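Lectin 2 (Agrocybe aegerita, PDB 4TQJ) is a fungal lectin that specifically recognises non-reducing terminal N-acetylglucosamine, probably through sugar sites on a beta-propeller. Local coordinates at residues Thr334-Thr346 against Phe384-Met398. The protein carries 1 engineered substitution. Numbering follows the deposited sequence.
Sequences TVSKHRRFVVDLT and FSGGKWAPETTVCWM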
loop_
_atom_site.group_PDB
_atom_site.type_symbol
_atom_site.label_atom_id
_atom_site.label_comp_id
_atom_site.label_asym_id
_atom_site.label_seq_id
_atom_site.Cartn_x
_atom_site.Cartn_y
_atom_site.Cartn_z
ATOM N N THR A 334 -30.106 -8.838 -1.277
ATOM C CA THR A 334 -30.439 -9.915 -0.354
ATOM C C THR A 334 -29.209 -10.424 0.365
ATOM O O THR A 334 -28.102 -10.464 -0.193
ATOM C CB THR A 334 -31.081 -11.129 -1.062
ATOM O OG1 THR A 334 -30.093 -11.795 -1.859
ATOM C CG2 THR A 334 -32.236 -10.694 -1.935
ATOM N N VAL A 335 -29.415 -10.824 1.609
ATOM C CA VAL A 335 -28.337 -11.350 2.429
ATOM C C VAL A 335 -27.808 -12.670 1.861
ATOM O O VAL A 335 -26.625 -12.982 2.001
ATOM C CB VAL A 335 -28.818 -11.548 3.883
ATOM C CG1 VAL A 335 -27.688 -12.030 4.757
ATOM C CG2 VAL A 335 -29.399 -10.239 4.435
ATOM N N SER A 336 -28.680 -13.439 1.211
ATOM C CA SER A 336 -28.301 -14.766 0.713
ATOM C C SER A 336 -27.475 -14.767 -0.575
ATOM O O SER A 336 -26.837 -15.772 -0.893
ATOM C CB SER A 336 -29.535 -15.627 0.500
ATOM O OG SER A 336 -30.378 -15.030 -0.464
ATOM N N LYS A 337 -27.478 -13.659 -1.313
ATOM C CA LYS A 337 -26.790 -13.604 -2.599
ATOM C C LYS A 337 -25.741 -12.523 -2.691
ATOM O O LYS A 337 -24.770 -12.644 -3.442
ATOM C CB LYS A 337 -27.788 -13.387 -3.735
ATOM C CG LYS A 337 -28.704 -14.549 -4.001
ATOM C CD LYS A 337 -29.465 -14.339 -5.300
ATOM C CE LYS A 337 -30.301 -15.565 -5.623
ATOM N NZ LYS A 337 -31.154 -16.000 -4.469
ATOM N N HIS A 338 -25.950 -11.439 -1.958
ATOM C CA HIS A 338 -25.127 -10.259 -2.166
ATOM C C HIS A 338 -24.263 -9.966 -0.946
ATOM O O HIS A 338 -24.577 -10.386 0.176
ATOM C CB HIS A 338 -25.999 -9.061 -2.567
ATOM C CG HIS A 338 -26.986 -9.378 -3.650
ATOM N ND1 HIS A 338 -28.340 -9.156 -3.515
ATOM C CD2 HIS A 338 -26.815 -9.906 -4.885
ATOM C CE1 HIS A 338 -28.960 -9.538 -4.619
ATOM N NE2 HIS A 338 -28.058 -9.999 -5.465
ATOM N N ARG A 339 -23.151 -9.282 -1.177
ATOM C CA ARG A 339 -22.222 -8.978 -0.102
ATOM C C ARG A 339 -22.112 -7.475 0.042
ATOM O O ARG A 339 -21.881 -6.773 -0.935
ATOM C CB ARG A 339 -20.853 -9.584 -0.397
ATOM C CG ARG A 339 -20.789 -11.097 -0.243
ATOM C CD ARG A 339 -19.373 -11.617 -0.486
ATOM N NE ARG A 339 -19.259 -13.055 -0.221
ATOM C CZ ARG A 339 -19.399 -14.005 -1.143
ATOM N NH1 ARG A 339 -19.653 -13.676 -2.397
ATOM N NH2 ARG A 339 -19.279 -15.288 -0.812
ATOM N N ARG A 340 -22.286 -6.972 1.258
ATOM C CA ARG A 340 -22.089 -5.547 1.496
ATOM C C ARG A 340 -21.035 -5.278 2.570
ATOM O O ARG A 340 -20.894 -6.052 3.519
ATOM C CB ARG A 340 -23.420 -4.857 1.818
ATOM C CG ARG A 340 -24.312 -4.686 0.573
ATOM C CD ARG A 340 -25.780 -4.541 0.945
ATOM N NE ARG A 340 -26.347 -5.827 1.354
ATOM C CZ ARG A 340 -27.608 -5.996 1.739
ATOM N NH1 ARG A 340 -28.430 -4.964 1.766
ATOM N NH2 ARG A 340 -28.045 -7.194 2.098
ATOM N N PHE A 341 -20.289 -4.190 2.387
ATOM C CA PHE A 341 -19.206 -3.826 3.289
ATOM C C PHE A 341 -19.231 -2.334 3.573
ATOM O O PHE A 341 -19.643 -1.522 2.733
ATOM C CB PHE A 341 -17.835 -4.183 2.693
ATOM C CG PHE A 341 -17.763 -5.562 2.082
ATOM C CD1 PHE A 341 -17.223 -6.617 2.786
ATOM C CD2 PHE A 341 -18.232 -5.794 0.790
ATOM C CE1 PHE A 341 -17.142 -7.891 2.212
ATOM C CE2 PHE A 341 -18.160 -7.061 0.220
ATOM C CZ PHE A 341 -17.603 -8.106 0.931
ATOM N N VAL A 342 -18.781 -1.982 4.764
ATOM C CA VAL A 342 -18.628 -0.591 5.160
ATOM C C VAL A 342 -17.174 -0.415 5.595
ATOM O O VAL A 342 -16.794 -0.801 6.705
ATOM C CB VAL A 342 -19.596 -0.215 6.292
ATOM C CG1 VAL A 342 -19.505 1.277 6.596
ATOM C CG2 VAL A 342 -21.046 -0.632 5.929
ATOM N N VAL A 343 -16.357 0.128 4.693
ATOM C CA VAL A 343 -14.908 0.235 4.891
ATOM C C VAL A 343 -14.346 1.451 4.156
ATOM O O VAL A 343 -14.902 1.882 3.168
ATOM C CB VAL A 343 -14.150 -1.029 4.376
ATOM C CG1 VAL A 343 -14.471 -2.269 5.215
ATOM C CG2 VAL A 343 -14.432 -1.273 2.909
ATOM N N ASP A 344 -13.228 1.985 4.629
ATOM C CA ASP A 344 -12.583 3.096 3.948
ATOM C C ASP A 344 -11.891 2.563 2.698
ATOM O O ASP A 344 -11.044 1.667 2.773
ATOM C CB ASP A 344 -11.569 3.779 4.877
ATOM C CG ASP A 344 -11.081 5.111 4.343
ATOM O OD1 ASP A 344 -11.741 5.655 3.426
ATOM O OD2 ASP A 344 -10.035 5.616 4.847
ATOM N N LEU A 345 -12.279 3.100 1.551
ATOM C CA LEU A 345 -11.643 2.761 0.284
ATOM C C LEU A 345 -10.731 3.884 -0.200
ATOM O O LEU A 345 -10.018 3.720 -1.202
ATOM C CB LEU A 345 -12.700 2.506 -0.783
ATOM C CG LEU A 345 -13.642 1.343 -0.534
ATOM C CD1 LEU A 345 -14.818 1.382 -1.538
ATOM C CD2 LEU A 345 -12.858 0.049 -0.628
ATOM N N THR A 346 -10.758 5.023 0.498
ATOM C CA THR A 346 -10.183 6.253 -0.060
ATOM C C THR A 346 -9.175 6.996 0.818
ATOM O O THR A 346 -8.762 8.099 0.474
ATOM C CB THR A 346 -11.286 7.264 -0.428
ATOM O OG1 THR A 346 -11.847 7.805 0.776
ATOM C CG2 THR A 346 -12.363 6.599 -1.250
ATOM N N PHE A 384 -22.451 -11.405 -7.733
ATOM C CA PHE A 384 -23.028 -12.743 -7.647
ATOM C C PHE A 384 -22.997 -13.467 -8.993
ATOM O O PHE A 384 -22.625 -14.638 -9.068
ATOM C CB PHE A 384 -24.457 -12.670 -7.105
ATOM C CG PHE A 384 -25.144 -13.998 -7.038
ATOM C CD1 PHE A 384 -24.736 -14.965 -6.133
ATOM C CD2 PHE A 384 -26.214 -14.278 -7.869
ATOM C CE1 PHE A 384 -25.378 -16.204 -6.076
ATOM C CE2 PHE A 384 -26.857 -15.504 -7.814
ATOM C CZ PHE A 384 -26.441 -16.466 -6.921
ATOM N N SER A 385 -23.384 -12.763 -10.050
ATOM C CA SER A 385 -23.256 -13.291 -11.409
ATOM C C SER A 385 -23.769 -14.718 -11.504
ATOM O O SER A 385 -23.030 -15.632 -11.885
ATOM C CB SER A 385 -21.803 -13.241 -11.864
ATOM O OG SER A 385 -21.374 -11.908 -12.044
ATOM N N GLY A 386 -25.036 -14.896 -11.132
ATOM C CA GLY A 386 -25.732 -16.160 -11.284
ATOM C C GLY A 386 -25.150 -17.314 -10.484
ATOM O O GLY A 386 -25.563 -18.458 -10.661
ATOM N N GLY A 387 -24.190 -17.038 -9.607
ATOM C CA GLY A 387 -23.615 -18.109 -8.807
ATOM C C GLY A 387 -22.097 -18.133 -8.763
ATOM O O GLY A 387 -21.501 -18.795 -7.909
ATOM N N LYS A 388 -21.470 -17.401 -9.676
ATOM C CA LYS A 388 -20.023 -17.293 -9.718
ATOM C C LYS A 388 -19.453 -16.932 -8.346
ATOM O O LYS A 388 -18.369 -17.389 -7.967
ATOM C CB LYS A 388 -19.597 -16.255 -10.742
ATOM C CG LYS A 388 -18.089 -16.207 -10.951
ATOM C CD LYS A 388 -17.714 -15.261 -12.083
ATOM C CE LYS A 388 -16.231 -15.348 -12.392
ATOM N NZ LYS A 388 -15.863 -14.365 -13.449
ATOM N N TRP A 389 -20.189 -16.117 -7.601
ATOM C CA TRP A 389 -19.761 -15.776 -6.254
ATOM C C TRP A 389 -20.780 -16.141 -5.183
ATOM O O TRP A 389 -21.017 -15.376 -4.242
ATOM C CB TRP A 389 -19.379 -14.303 -6.195
ATOM C CG TRP A 389 -18.074 -14.047 -6.889
ATOM C CD1 TRP A 389 -17.886 -13.610 -8.178
ATOM C CD2 TRP A 389 -16.773 -14.234 -6.335
ATOM N NE1 TRP A 389 -16.539 -13.510 -8.450
ATOM C CE2 TRP A 389 -15.835 -13.883 -7.331
ATOM C CE3 TRP A 389 -16.304 -14.656 -5.090
ATOM C CZ2 TRP A 389 -14.461 -13.951 -7.117
ATOM C CZ3 TRP A 389 -14.943 -14.725 -4.882
ATOM C CH2 TRP A 389 -14.035 -14.369 -5.889
ATOM N N ALA A 390 -21.375 -17.318 -5.332
ATOM C CA ALA A 390 -22.344 -17.802 -4.359
ATOM C C ALA A 390 -21.682 -17.925 -2.997
ATOM O O ALA A 390 -20.574 -18.431 -2.891
ATOM C CB ALA A 390 -22.925 -19.143 -4.783
ATOM N N PRO A 391 -22.368 -17.447 -1.953
ATOM C CA PRO A 391 -21.937 -17.516 -0.549
ATOM C C PRO A 391 -21.734 -18.953 -0.083
ATOM O O PRO A 391 -20.957 -19.176 0.839
ATOM C CB PRO A 391 -23.106 -16.866 0.201
ATOM C CG PRO A 391 -23.657 -15.881 -0.789
ATOM C CD PRO A 391 -23.549 -16.582 -2.126
ATOM N N GLU A 392 -22.401 -19.913 -0.719
ATOM C CA GLU A 392 -22.236 -21.312 -0.335
ATOM C C GLU A 392 -20.869 -21.890 -0.713
ATOM O O GLU A 392 -20.385 -22.841 -0.084
ATOM C CB GLU A 392 -23.337 -22.177 -0.960
ATOM C CG GLU A 392 -24.713 -21.920 -0.411
ATOM C CD GLU A 392 -25.374 -20.692 -1.017
ATOM O OE1 GLU A 392 -24.910 -20.208 -2.075
ATOM O OE2 GLU A 392 -26.364 -20.207 -0.424
ATOM N N THR A 393 -20.252 -21.306 -1.737
ATOM C CA THR A 393 -19.089 -21.904 -2.380
ATOM C C THR A 393 -17.879 -20.965 -2.442
ATOM O O THR A 393 -16.772 -21.392 -2.754
ATOM C CB THR A 393 -19.452 -22.301 -3.816
ATOM O OG1 THR A 393 -19.978 -21.155 -4.492
ATOM C CG2 THR A 393 -20.522 -23.387 -3.811
ATOM N N THR A 394 -18.095 -19.686 -2.168
ATOM C CA THR A 394 -17.023 -18.694 -2.212
ATOM C C THR A 394 -17.002 -17.905 -0.910
ATOM O O THR A 394 -17.993 -17.873 -0.193
ATOM C CB THR A 394 -17.206 -17.703 -3.368
ATOM O OG1 THR A 394 -18.461 -17.015 -3.224
ATOM C CG2 THR A 394 -17.156 -18.433 -4.722
ATOM N N VAL A 395 -15.860 -17.291 -0.611
ATOM C CA VAL A 395 -15.722 -16.370 0.507
ATOM C C VAL A 395 -15.123 -15.085 -0.042
ATOM O O VAL A 395 -14.185 -15.126 -0.840
ATOM C CB VAL A 395 -14.756 -16.925 1.574
ATOM C CG1 VAL A 395 -14.713 -15.997 2.797
ATOM C CG2 VAL A 395 -15.143 -18.322 1.964
ATOM N N CYS A 396 -15.673 -13.943 0.350
ATOM C CA CYS A 396 -15.069 -12.660 0.000
ATOM C C CYS A 396 -14.879 -11.810 1.226
ATOM O O CYS A 396 -15.753 -11.743 2.095
ATOM C CB CYS A 396 -15.960 -11.871 -0.949
ATOM S SG CYS A 396 -16.025 -12.513 -2.571
ATOM N N TRP A 397 -13.746 -11.131 1.277
ATOM C CA TRP A 397 -13.443 -10.243 2.375
ATOM C C TRP A 397 -12.891 -8.938 1.809
ATOM O O TRP A 397 -12.306 -8.915 0.717
ATOM C CB TRP A 397 -12.343 -10.839 3.254
ATOM C CG TRP A 397 -12.583 -12.189 3.894
ATOM C CD1 TRP A 397 -11.831 -13.321 3.717
ATOM C CD2 TRP A 397 -13.586 -12.526 4.865
ATOM N NE1 TRP A 397 -12.312 -14.339 4.501
ATOM C CE2 TRP A 397 -13.389 -13.880 5.214
ATOM C CE3 TRP A 397 -14.635 -11.819 5.466
ATOM C CZ2 TRP A 397 -14.203 -14.538 6.131
ATOM C CZ3 TRP A 397 -15.444 -12.474 6.374
ATOM C CH2 TRP A 397 -15.226 -13.821 6.697
ATOM N N MET A 398 -13.055 -7.857 2.557
ATOM C CA MET A 398 -12.207 -6.690 2.370
ATOM C C MET A 398 -11.012 -6.862 3.309
ATOM O O MET A 398 -11.161 -7.405 4.402
ATOM C CB MET A 398 -12.961 -5.395 2.685
ATOM C CG MET A 398 -14.227 -5.187 1.851
ATOM S SD MET A 398 -13.942 -5.165 0.061
ATOM C CE MET A 398 -12.770 -3.820 -0.113
HETATM O O HOH W 1 -18.190 -14.373 2.139
#
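Arg339 reaches out of its strand to Cys396 and the turn before it. The chain is extended from CG to NE, with CG beside the backbone N (chi1 -73°), and this carries the guanidinium across the gap. There Arg339 NH1 donates to Trp389 O at 2.9 Å and Arg339 NH2 to Thr394 OG1 at 3.1 Å, both acceptors lying a little out of the guanidinium plane. Thr394 OG1 in turn gives its proton to Ala390 O at 2.6 Å, from above the carbonyl plane, so a second-shell bond orients the hydroxyl for the arginine. A water accepts from both Arg339 NE and the Cys396 backbone N, while Cys396 SG sits over one guanidinium face and its CB packs on Arg339 CD at 3.5 Å.

Two residues further along each strand the contact turns apolar. Met398, bent at chi2 and chi3, folds over one face of Phe341: SD stands above the ring centre, 4.3 Å from the centroid, a Met-aromatic contact, and CG lies 3.4 Å from Phe341 CD1. The methyl CE goes on to Leu345 CD2. At the other end, Lys337 lays its CD over one face of Phe384, a CH-pi contact 4.1 Å from the centroid; Gly387 N covers the opposite face, and Pro391 CG rests on Ser336 O.

Strands 339-343 and 395-398 run nearly parallel, 16° apart, but 8.6 Å between axes, bridged by side chains. They belong to separate four-stranded antiparallel sheets, 395-399 pairing with 20-25 from the N-terminal part of the chain: neighbouring blades packed face to face where a beta-propeller closes its ring.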